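Local coordinates for LPG0439 HIT-related domain-containing protein (Legionella pneumophila subsp. pneumophila, PDB 5L0L) that is of unknown function but carries a HIT-related domain, consistent with a membrane-linked relative of the histidine-triad nucleotide-binding enzymes, at residues A[87-101]-A[127-141]. Numbering follows the deposited sequence.
Sequences TQVYEKLGLIVQFSQ and LHLHMWGRGDPDMEY. With SO4 (sulfate ion), chain C.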
loop_
_atom_site.group_PDB
_atom_site.type_symbol
_atom_site.label_atom_id
_atom_site.label_comp_id
_atom_site.label_asym_id
_atom_site.label_seq_id
_atom_site.Cartn_x
_atom_site.Cartn_y
_atom_site.Cartn_z
ATOM N N THR A 87 0.075 3.953 10.307
ATOM C CA THR A 87 -0.127 5.269 9.692
ATOM C C THR A 87 -0.279 6.417 10.719
ATOM O O THR A 87 0.141 7.548 10.453
ATOM C CB THR A 87 -1.342 5.350 8.749
ATOM O OG1 THR A 87 -2.557 5.173 9.498
ATOM C CG2 THR A 87 -1.236 4.318 7.593
ATOM N N GLN A 88 -0.839 6.102 11.893
ATOM C CA GLN A 88 -1.061 7.115 12.916
ATOM C C GLN A 88 0.227 7.611 13.566
ATOM O O GLN A 88 0.275 8.760 14.021
ATOM C CB GLN A 88 -2.083 6.625 13.946
ATOM C CG GLN A 88 -3.430 6.239 13.288
ATOM C CD GLN A 88 -4.005 7.344 12.428
ATOM O OE1 GLN A 88 -4.435 8.391 12.943
ATOM N NE2 GLN A 88 -3.975 7.156 11.103
ATOM N N VAL A 89 1.268 6.782 13.588
ATOM C CA VAL A 89 2.561 7.229 14.075
ATOM C C VAL A 89 3.143 8.297 13.123
ATOM O O VAL A 89 3.601 9.341 13.570
ATOM C CB VAL A 89 3.531 6.065 14.273
ATOM C CG1 VAL A 89 4.908 6.586 14.584
ATOM C CG2 VAL A 89 3.013 5.139 15.362
ATOM N N TYR A 90 3.090 8.054 11.800
ATOM C CA TYR A 90 3.544 9.052 10.841
ATOM C C TYR A 90 2.740 10.353 10.963
ATOM O O TYR A 90 3.300 11.458 10.952
ATOM C CB TYR A 90 3.502 8.497 9.404
ATOM C CG TYR A 90 4.579 7.485 9.183
ATOM C CD1 TYR A 90 5.862 7.883 8.798
ATOM C CD2 TYR A 90 4.356 6.150 9.448
ATOM C CE1 TYR A 90 6.866 6.965 8.613
ATOM C CE2 TYR A 90 5.353 5.219 9.300
ATOM C CZ TYR A 90 6.607 5.617 8.881
ATOM O OH TYR A 90 7.598 4.677 8.731
ATOM N N GLU A 91 1.423 10.213 11.111
ATOM C CA GLU A 91 0.529 11.371 11.276
ATOM C C GLU A 91 0.933 12.198 12.508
ATOM O O GLU A 91 1.042 13.422 12.414
ATOM C CB GLU A 91 -0.942 10.912 11.398
ATOM C CG GLU A 91 -1.972 12.031 11.335
ATOM C CD GLU A 91 -2.285 12.505 9.915
ATOM O OE1 GLU A 91 -2.622 13.721 9.796
ATOM O OE2 GLU A 91 -2.250 11.679 8.933
ATOM N N LYS A 92 1.189 11.538 13.633
ATOM C CA LYS A 92 1.600 12.229 14.870
ATOM C C LYS A 92 2.987 12.876 14.819
ATOM O O LYS A 92 3.337 13.679 15.681
ATOM C CB LYS A 92 1.623 11.249 16.020
ATOM C CG LYS A 92 0.273 10.892 16.569
ATOM C CD LYS A 92 0.445 9.690 17.455
ATOM C CE LYS A 92 1.046 10.074 18.791
ATOM N NZ LYS A 92 1.169 8.880 19.619
ATOM N N LEU A 93 3.806 12.436 13.880
ATOM C CA LEU A 93 5.081 13.087 13.554
ATOM C C LEU A 93 4.960 14.267 12.592
ATOM O O LEU A 93 5.933 14.992 12.402
ATOM C CB LEU A 93 6.085 12.071 13.010
ATOM C CG LEU A 93 6.561 11.013 13.985
ATOM C CD1 LEU A 93 7.250 9.888 13.244
ATOM C CD2 LEU A 93 7.485 11.646 15.051
ATOM N N GLY A 94 3.771 14.497 12.033
ATOM C CA GLY A 94 3.525 15.593 11.122
ATOM C C GLY A 94 3.833 15.277 9.679
ATOM O O GLY A 94 4.004 16.206 8.857
ATOM N N LEU A 95 3.879 13.982 9.349
ATOM C CA LEU A 95 4.260 13.539 8.000
ATOM C C LEU A 95 3.071 13.088 7.175
ATOM O O LEU A 95 2.066 12.594 7.721
ATOM C CB LEU A 95 5.240 12.379 8.123
ATOM C CG LEU A 95 6.530 12.755 8.879
ATOM C CD1 LEU A 95 7.326 11.530 9.260
ATOM C CD2 LEU A 95 7.349 13.698 8.018
ATOM N N ILE A 96 3.213 13.193 5.854
ATOM C CA ILE A 96 2.270 12.571 4.919
ATOM C C ILE A 96 2.632 11.084 4.899
ATOM O O ILE A 96 3.798 10.751 4.752
ATOM C CB ILE A 96 2.473 13.128 3.504
ATOM C CG1 ILE A 96 2.027 14.573 3.439
ATOM C CG2 ILE A 96 1.750 12.248 2.466
ATOM C CD1 ILE A 96 2.545 15.279 2.188
ATOM N N VAL A 97 1.677 10.187 5.024
ATOM C CA VAL A 97 2.040 8.765 5.034
ATOM C C VAL A 97 1.894 8.203 3.628
ATOM O O VAL A 97 0.950 8.554 2.906
ATOM C CB VAL A 97 1.227 7.949 6.060
ATOM C CG1 VAL A 97 -0.165 7.726 5.603
ATOM C CG2 VAL A 97 1.897 6.609 6.322
ATOM N N GLN A 98 2.841 7.365 3.238
ATOM C CA GLN A 98 2.766 6.570 2.011
ATOM C C GLN A 98 3.137 5.136 2.342
ATOM O O GLN A 98 3.898 4.866 3.298
ATOM C CB GLN A 98 3.694 7.121 0.923
ATOM C CG GLN A 98 3.290 8.532 0.502
ATOM C CD GLN A 98 4.073 9.068 -0.683
ATOM O OE1 GLN A 98 5.234 8.704 -0.920
ATOM N NE2 GLN A 98 3.434 9.949 -1.435
ATOM N N PHE A 99 2.596 4.186 1.586
ATOM C CA PHE A 99 2.977 2.795 1.756
ATOM C C PHE A 99 2.807 1.984 0.476
ATOM O O PHE A 99 1.990 2.357 -0.394
ATOM C CB PHE A 99 2.240 2.106 2.959
ATOM C CG PHE A 99 0.735 2.141 2.905
ATOM C CD1 PHE A 99 0.018 1.166 2.216
ATOM C CD2 PHE A 99 0.028 3.122 3.576
ATOM C CE1 PHE A 99 -1.356 1.194 2.178
ATOM C CE2 PHE A 99 -1.359 3.154 3.548
ATOM C CZ PHE A 99 -2.043 2.194 2.839
ATOM N N SER A 100 3.568 0.894 0.374
ATOM C CA SER A 100 3.506 0.008 -0.797
ATOM C C SER A 100 3.743 -1.437 -0.386
ATOM O O SER A 100 4.694 -1.726 0.368
ATOM C CB SER A 100 4.567 0.359 -1.848
ATOM O OG SER A 100 4.447 1.646 -2.432
ATOM N N GLN A 101 2.900 -2.342 -0.894
ATOM C CA GLN A 101 3.182 -3.782 -0.894
ATOM C C GLN A 101 3.645 -4.168 -2.295
ATOM O O GLN A 101 2.902 -4.009 -3.294
ATOM C CB GLN A 101 1.943 -4.577 -0.521
ATOM C CG GLN A 101 2.157 -6.102 -0.609
ATOM C CD GLN A 101 1.010 -6.892 -0.033
ATOM O OE1 GLN A 101 0.423 -7.759 -0.739
ATOM N NE2 GLN A 101 0.591 -6.546 1.115
ATOM N N LEU A 127 5.134 -12.092 3.282
ATOM C CA LEU A 127 4.044 -11.104 3.208
ATOM C C LEU A 127 4.503 -9.866 3.994
ATOM O O LEU A 127 4.740 -9.936 5.180
ATOM C CB LEU A 127 2.759 -11.650 3.794
ATOM C CG LEU A 127 1.549 -10.712 3.860
ATOM C CD1 LEU A 127 1.113 -10.273 2.482
ATOM C CD2 LEU A 127 0.424 -11.387 4.632
ATOM N N HIS A 128 4.689 -8.757 3.294
ATOM C CA HIS A 128 5.263 -7.564 3.944
ATOM C C HIS A 128 4.984 -6.342 3.128
ATOM O O HIS A 128 4.762 -6.443 1.920
ATOM C CB HIS A 128 6.781 -7.722 4.199
ATOM C CG HIS A 128 7.636 -7.610 2.971
ATOM N ND1 HIS A 128 7.617 -8.542 1.951
ATOM C CD2 HIS A 128 8.497 -6.642 2.573
ATOM C CE1 HIS A 128 8.473 -8.184 1.008
ATOM N NE2 HIS A 128 9.017 -7.026 1.361
ATOM N N LEU A 129 5.013 -5.178 3.774
ATOM C CA LEU A 129 4.891 -3.934 3.060
ATOM C C LEU A 129 5.790 -2.875 3.679
ATOM O O LEU A 129 6.302 -3.045 4.783
ATOM C CB LEU A 129 3.450 -3.455 2.959
ATOM C CG LEU A 129 2.624 -3.091 4.186
ATOM C CD1 LEU A 129 2.993 -1.731 4.756
ATOM C CD2 LEU A 129 1.144 -3.107 3.825
ATOM N N HIS A 130 5.972 -1.811 2.916
ATOM C CA HIS A 130 6.866 -0.693 3.256
ATOM C C HIS A 130 5.996 0.507 3.546
ATOM O O HIS A 130 5.004 0.727 2.872
ATOM C CB HIS A 130 7.755 -0.345 2.064
ATOM C CG HIS A 130 8.566 -1.491 1.584
ATOM N ND1 HIS A 130 9.748 -1.848 2.182
ATOM C CD2 HIS A 130 8.324 -2.415 0.621
ATOM C CE1 HIS A 130 10.210 -2.947 1.599
ATOM N NE2 HIS A 130 9.386 -3.280 0.617
HETATM N N MSE A 131 6.403 1.312 4.516
HETATM C CA MSE A 131 5.688 2.554 4.848
HETATM C C MSE A 131 6.733 3.622 5.173
HETATM O O MSE A 131 7.834 3.303 5.682
HETATM C CB MSE A 131 4.730 2.306 6.019
HETATM C CG MSE A 131 3.956 3.545 6.378
HETATM SE SE MSE A 131 2.631 3.224 7.819
HETATM C CE MSE A 131 1.501 1.934 6.884
ATOM N N TRP A 132 6.437 4.868 4.824
ATOM C CA TRP A 132 7.379 5.967 5.052
ATOM C C TRP A 132 6.616 7.270 5.079
ATOM O O TRP A 132 5.386 7.295 4.820
ATOM C CB TRP A 132 8.474 5.982 3.956
ATOM C CG TRP A 132 7.896 6.181 2.593
ATOM C CD1 TRP A 132 7.798 7.357 1.908
ATOM C CD2 TRP A 132 7.313 5.174 1.743
ATOM N NE1 TRP A 132 7.158 7.155 0.702
ATOM C CE2 TRP A 132 6.863 5.829 0.571
ATOM C CE3 TRP A 132 7.119 3.788 1.857
ATOM C CZ2 TRP A 132 6.252 5.151 -0.488
ATOM C CZ3 TRP A 132 6.463 3.129 0.832
ATOM C CH2 TRP A 132 6.030 3.803 -0.320
ATOM N N GLY A 133 7.317 8.330 5.435
ATOM C CA GLY A 133 6.713 9.678 5.539
ATOM C C GLY A 133 7.277 10.622 4.485
ATOM O O GLY A 133 8.454 10.485 4.064
ATOM N N ARG A 134 6.443 11.582 4.075
ATOM C CA ARG A 134 6.817 12.664 3.187
ATOM C C ARG A 134 6.649 14.027 3.868
ATOM O O ARG A 134 5.736 14.259 4.674
ATOM C CB ARG A 134 6.008 12.627 1.865
ATOM C CG ARG A 134 6.030 11.281 1.139
ATOM C CD ARG A 134 7.445 10.885 0.683
ATOM N NE ARG A 134 8.003 11.827 -0.280
ATOM C CZ ARG A 134 7.702 11.838 -1.586
ATOM N NH1 ARG A 134 8.245 12.754 -2.347
ATOM N NH2 ARG A 134 6.875 10.938 -2.141
ATOM N N GLY A 135 7.495 14.940 3.454
ATOM C CA GLY A 135 7.523 16.283 3.991
ATOM C C GLY A 135 8.793 16.996 3.573
ATOM O O GLY A 135 9.359 16.655 2.535
ATOM N N ASP A 136 9.221 18.004 4.339
ATOM C CA ASP A 136 10.455 18.696 4.017
ATOM C C ASP A 136 11.629 17.739 4.241
ATOM O O ASP A 136 11.901 17.372 5.381
ATOM C CB ASP A 136 10.595 19.947 4.900
ATOM C CG ASP A 136 11.888 20.705 4.661
ATOM O OD1 ASP A 136 12.776 20.275 3.908
ATOM O OD2 ASP A 136 12.002 21.787 5.282
ATOM N N PRO A 137 12.335 17.344 3.178
ATOM C CA PRO A 137 13.442 16.409 3.371
ATOM C C PRO A 137 14.542 16.866 4.297
ATOM O O PRO A 137 15.201 16.021 4.893
ATOM C CB PRO A 137 14.010 16.236 1.963
ATOM C CG PRO A 137 12.846 16.540 1.057
ATOM C CD PRO A 137 12.172 17.682 1.749
ATOM N N ASP A 138 14.710 18.183 4.433
ATOM C CA ASP A 138 15.729 18.716 5.331
ATOM C C ASP A 138 15.250 18.949 6.768
ATOM O O ASP A 138 16.077 19.305 7.620
ATOM C CB ASP A 138 16.264 20.052 4.778
ATOM C CG ASP A 138 17.208 19.869 3.597
ATOM O OD1 ASP A 138 17.848 18.795 3.513
ATOM O OD2 ASP A 138 17.392 20.818 2.788
HETATM N N MSE A 139 13.970 18.755 7.060
HETATM C CA MSE A 139 13.466 18.975 8.416
HETATM C C MSE A 139 13.722 17.755 9.288
HETATM O O MSE A 139 13.465 16.626 8.867
HETATM C CB MSE A 139 11.979 19.305 8.319
HETATM C CG MSE A 139 11.212 19.265 9.626
HETATM SE SE MSE A 139 11.723 20.774 10.759
HETATM C CE MSE A 139 9.945 21.553 11.123
ATOM N N GLU A 140 14.214 17.988 10.509
ATOM C CA GLU A 140 14.392 16.906 11.497
ATOM C C GLU A 140 13.108 16.740 12.294
ATOM O O GLU A 140 12.986 17.253 13.413
ATOM C CB GLU A 140 15.643 17.173 12.361
ATOM C CG GLU A 140 16.896 17.282 11.454
ATOM C CD GLU A 140 18.225 17.261 12.215
ATOM O OE1 GLU A 140 18.248 17.590 13.413
ATOM O OE2 GLU A 140 19.254 16.919 11.576
ATOM N N TYR A 141 12.163 16.005 11.714
ATOM C CA TYR A 141 10.870 15.734 12.353
ATOM C C TYR A 141 11.088 14.971 13.669
ATOM O O TYR A 141 10.332 15.153 14.647
ATOM C CB TYR A 141 9.911 14.989 11.415
ATOM C CG TYR A 141 9.428 15.806 10.248
ATOM C CD1 TYR A 141 10.135 15.845 9.051
ATOM C CD2 TYR A 141 8.242 16.533 10.324
ATOM C CE1 TYR A 141 9.679 16.594 7.968
ATOM C CE2 TYR A 141 7.793 17.306 9.247
ATOM C CZ TYR A 141 8.511 17.335 8.076
ATOM O OH TYR A 141 8.050 18.095 7.024
HETATM S S SO4 C . 10.435 -5.528 -1.769
HETATM O O1 SO4 C . 10.976 -5.993 -0.458
HETATM O O2 SO4 C . 10.794 -6.625 -2.660
HETATM O O3 SO4 C . 9.032 -5.347 -1.420
HETATM O O4 SO4 C . 11.290 -4.337 -1.883
HETATM O O HOH W 1 7.544 15.892 14.411
HETATM O O HOH W 2 4.511 16.531 5.915
#
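His128 O meets Gln101 CG at 3.6 Å where strand 128-134 begins to pair antiparallel with strand 96-101, and His128 NE2 donates to sulfate O1. Leu129 lays its CB against the carbonyl O of Ser100, 3.4 Å away. His130 exchanges two backbone hydrogen bonds with Ser100, and its ring turns to the same side of the sheet as Ser100; there His130 NE2 donates to sulfate O3 (2.9 Å). The backbone N of Gly103 and of Asn105 also bond the anion. His128 and His130 stand where the first two histidines of the family's His-φ-His-φ-His-φ-φ motif (φ hydrophobic) would, with Trp132 at the place of the third; the sulfate, probably from the crystallisation liquor, may mimic the phosphate that HIT enzymes bind here.

On the opposite face selenomethionine Met131, CG anti to its backbone N (chi1 -179°), reaches under helix 73-92: CG meets Tyr90 CE2 at 3.6 Å, SE lies obliquely to that ring, and CE touches both Thr87 CG2 and Phe99 CD2. Trp132 lies with one indole face over Gln98 CB, and its NE1 donates to a lone pair of Gln98 OE1 (3.0 Å). Gly133 passes Tyr90 CE1 with its N at 3.5 Å. Arg134 NH2 gives Gln98 OE1 a second, straighter bond, in the guanidinium plane; Gln98 NE2 bonds Leu102 O of the second subunit. Beyond the turn 136-139, the Tyr141 ring receives Leu95 CD2 squarely over its centre, a CH-pi contact of 3.5 Å, while Met139 CG covers the other face and Asp136 N donates to the hydroxyl.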